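Local atomic coordinates of 190aa long hypothetical protein (Pyrococcus horikoshii, PDB entry 2DDZ), a protein that is of unknown function, assembles as a hexamer and is probably related to class II aminoacyl-tRNA synthetases. Residues R94-E97 against L98-Y102. Sequence-based numbering, arbitrary orientation.
With GAI (guanidine), chain S.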
ATOM      1  N   ARG E  94      11.034 -16.338 -19.122  1.00 42.77           N
ATOM      2  CA  ARG E  94      10.978 -17.785 -18.929  1.00 40.24           C
ATOM      3  C   ARG E  94      10.553 -18.486 -20.221  1.00 43.05           C
ATOM      4  O   ARG E  94      11.089 -19.542 -20.554  1.00 43.95           O
ATOM      5  CB  ARG E  94      10.016 -18.161 -17.812  1.00 30.11           C
ATOM      6  CG  ARG E  94       9.830 -19.679 -17.648  1.00 46.36           C
ATOM      7  CD  ARG E  94      11.034 -20.352 -16.972  1.00 34.95           C
ATOM      8  NE  ARG E  94      10.880 -21.807 -16.882  1.00 53.87           N
ATOM      9  CZ  ARG E  94      11.193 -22.663 -17.857  1.00 59.31           C
ATOM     10  NH1 ARG E  94      11.687 -22.219 -19.006  1.00 53.44           N
ATOM     11  NH2 ARG E  94      11.012 -23.965 -17.690  1.00 49.84           N
ATOM     12  N   LEU E  95       9.592 -17.902 -20.938  1.00 38.77           N
ATOM     13  CA  LEU E  95       9.133 -18.457 -22.208  1.00 36.08           C
ATOM     14  C   LEU E  95      10.292 -18.494 -23.202  1.00 47.15           C
ATOM     15  O   LEU E  95      10.383 -19.400 -24.030  1.00 54.03           O
ATOM     16  CB  LEU E  95       8.002 -17.616 -22.806  1.00 36.04           C
ATOM     17  CG  LEU E  95       6.648 -17.678 -22.099  1.00 40.84           C
ATOM     18  CD1 LEU E  95       5.653 -16.847 -22.886  1.00 39.91           C
ATOM     19  CD2 LEU E  95       6.165 -19.138 -21.991  1.00 37.35           C
ATOM     20  N   VAL E  96      11.175 -17.505 -23.122  1.00 47.77           N
ATOM     21  CA  VAL E  96      12.315 -17.443 -24.021  1.00 44.62           C
ATOM     22  C   VAL E  96      13.265 -18.598 -23.712  1.00 50.43           C
ATOM     23  O   VAL E  96      13.704 -19.308 -24.613  1.00 51.25           O
ATOM     24  CB  VAL E  96      13.038 -16.073 -23.897  1.00 52.59           C
ATOM     25  CG1 VAL E  96      14.383 -16.105 -24.609  1.00 46.93           C
ATOM     26  CG2 VAL E  96      12.154 -14.977 -24.505  1.00 47.06           C
ATOM     27  N   GLU E  97      13.566 -18.787 -22.430  1.00 49.39           N
ATOM     28  CA  GLU E  97      14.434 -19.877 -21.987  1.00 50.05           C
ATOM     29  C   GLU E  97      13.854 -21.212 -22.467  1.00 47.64           C
ATOM     30  O   GLU E  97      14.579 -22.102 -22.897  1.00 53.99           O
ATOM     31  CB  GLU E  97      14.503 -19.896 -20.460  1.00 45.37           C
ATOM     32  CG  GLU E  97      15.390 -18.838 -19.833  1.00 63.22           C
ATOM     33  CD  GLU E  97      15.050 -18.592 -18.366  1.00 72.82           C
ATOM     34  OE1 GLU E  97      14.542 -19.527 -17.708  1.00 73.80           O
ATOM     35  OE2 GLU E  97      15.299 -17.471 -17.869  1.00 60.58           O
ATOM     36  N   LEU E  98      12.535 -21.330 -22.381  1.00 42.06           N
ATOM     37  CA  LEU E  98      11.839 -22.540 -22.781  1.00 44.39           C
ATOM     38  C   LEU E  98      11.956 -22.865 -24.272  1.00 45.95           C
ATOM     39  O   LEU E  98      12.001 -24.032 -24.656  1.00 48.49           O
ATOM     40  CB  LEU E  98      10.361 -22.430 -22.397  1.00 37.66           C
ATOM     41  CG  LEU E  98       9.507 -23.639 -22.785  1.00 48.77           C
ATOM     42  CD1 LEU E  98      10.074 -24.886 -22.113  1.00 47.67           C
ATOM     43  CD2 LEU E  98       8.053 -23.418 -22.377  1.00 45.23           C
ATOM     44  N   LEU E  99      11.991 -21.840 -25.113  1.00 43.76           N
ATOM     45  CA  LEU E  99      12.097 -22.062 -26.549  1.00 48.45           C
ATOM     46  C   LEU E  99      13.465 -22.635 -26.880  1.00 47.37           C
ATOM     47  O   LEU E  99      13.632 -23.322 -27.880  1.00 42.45           O
ATOM     48  CB  LEU E  99      11.844 -20.759 -27.311  1.00 47.80           C
ATOM     49  CG  LEU E  99      10.382 -20.294 -27.334  1.00 44.86           C
ATOM     50  CD1 LEU E  99      10.282 -18.913 -27.938  1.00 50.72           C
ATOM     51  CD2 LEU E  99       9.558 -21.276 -28.138  1.00 52.72           C
ATOM     52  N   TRP E 100      14.441 -22.358 -26.024  1.00 50.17           N
ATOM     53  CA  TRP E 100      15.783 -22.891 -26.218  1.00 51.98           C
ATOM     54  C   TRP E 100      15.802 -24.413 -26.098  1.00 52.50           C
ATOM     55  O   TRP E 100      16.552 -25.076 -26.808  1.00 59.02           O
ATOM     56  CB  TRP E 100      16.753 -22.285 -25.204  1.00 53.89           C
ATOM     57  CG  TRP E 100      17.270 -20.959 -25.630  1.00 69.60           C
ATOM     58  CD1 TRP E 100      16.780 -19.732 -25.286  1.00 71.83           C
ATOM     59  CD2 TRP E 100      18.358 -20.720 -26.530  1.00 84.57           C
ATOM     60  NE1 TRP E 100      17.497 -18.739 -25.916  1.00 72.73           N
ATOM     61  CE2 TRP E 100      18.472 -19.318 -26.686  1.00 86.43           C
ATOM     62  CE3 TRP E 100      19.247 -21.554 -27.223  1.00 80.02           C
ATOM     63  CZ2 TRP E 100      19.446 -18.732 -27.511  1.00 81.17           C
ATOM     64  CZ3 TRP E 100      20.212 -20.971 -28.041  1.00 76.96           C
ATOM     65  CH2 TRP E 100      20.302 -19.573 -28.176  1.00 75.38           C
ATOM     66  N   ASN E 101      14.981 -24.962 -25.203  1.00 52.05           N
ATOM     67  CA  ASN E 101      14.921 -26.410 -25.018  1.00 57.69           C
ATOM     68  C   ASN E 101      14.182 -27.049 -26.191  1.00 59.43           C
ATOM     69  O   ASN E 101      13.981 -28.264 -26.247  1.00 59.80           O
ATOM     70  CB  ASN E 101      14.245 -26.753 -23.681  1.00 61.19           C
ATOM     71  CG  ASN E 101      15.032 -26.235 -22.479  1.00 68.75           C
ATOM     72  OD1 ASN E 101      16.214 -25.901 -22.591  1.00 74.51           O
ATOM     73  ND2 ASN E 101      14.378 -26.175 -21.322  1.00 71.77           N
ATOM     74  N   TYR E 102      13.770 -26.204 -27.123  1.00 56.24           N
ATOM     75  CA  TYR E 102      13.102 -26.666 -28.324  1.00 55.22           C
ATOM     76  C   TYR E 102      14.072 -26.431 -29.480  1.00 54.51           C
ATOM     77  O   TYR E 102      13.723 -26.602 -30.649  1.00 55.57           O
ATOM     78  CB  TYR E 102      11.816 -25.889 -28.574  1.00 41.73           C
ATOM     79  CG  TYR E 102      10.629 -26.380 -27.785  1.00 46.88           C
ATOM     80  CD1 TYR E 102      10.469 -26.045 -26.440  1.00 42.18           C
ATOM     81  CD2 TYR E 102       9.633 -27.145 -28.401  1.00 51.47           C
ATOM     82  CE1 TYR E 102       9.341 -26.451 -25.729  1.00 47.98           C
ATOM     83  CE2 TYR E 102       8.500 -27.561 -27.703  1.00 42.54           C
ATOM     84  CZ  TYR E 102       8.359 -27.207 -26.367  1.00 54.65           C
ATOM     85  OH  TYR E 102       7.231 -27.598 -25.685  1.00 44.21           O
TER
HETATM   86  C   GAI S 509      22.275 -20.964 -25.244  1.00 82.62           C
HETATM   87  N1  GAI S 509      21.173 -20.809 -24.577  1.00 72.10           N
HETATM   88  N2  GAI S 509      22.883 -22.157 -25.303  1.00 86.91           N
HETATM   89  N3  GAI S 509      22.817 -19.902 -25.891  1.00 84.00           N
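R94 and L98, one helical turn apart, meet through both backbone and side chain. L98 N donates to R94 O at 2.9 Å with an N-H...O angle of 153°, and L99 N to L95 O at 3.1 Å, both alpha-helical i to i+4 bonds. After them the bonding is mixed and weak: V96 O receives weak bonds from L99 N and W100 N, and E97 O a further weak one from W100 N at 3.1 Å, so i to i+3 contacts join those of i to i+4. Among the side chains, R94 has CG anti to its own N (chi1 175°) and bends at chi2, which brings NH1 to 3.6 Å from L98 CB. The L98 backbone N lies at the edge of this guanidinium, near its plane. V96 CG1 stands 4.4 Å from W100 CD1, which comes within 3.2 Å of V96 O. This is the last part of helix 81-100, packed between helix 161-184, touched by R94, L98 and Y102, and the hairpin strands 106-109 and 112-115, where I113 meets L95, V96 and L99. R108 of a second subunit forms a salt bridge with E97 OE2, and the W100 rings of the two chains meet with planes at about 45°. A guanidine lies over one face of W100, its N1 3.4 Å from CE3 and offset toward the rim, while the indole NE1 makes a weak hydrogen bond to A106 O. Replacing W100 by alanine would remove the indole, and would probably leave the guanidine and the W100 of the second subunit without the ring they lie against and A106 O without its weak donor. Y102 hydrogen-bonds through OH to E163 OE1 and sets its ring edge-to-face with F164.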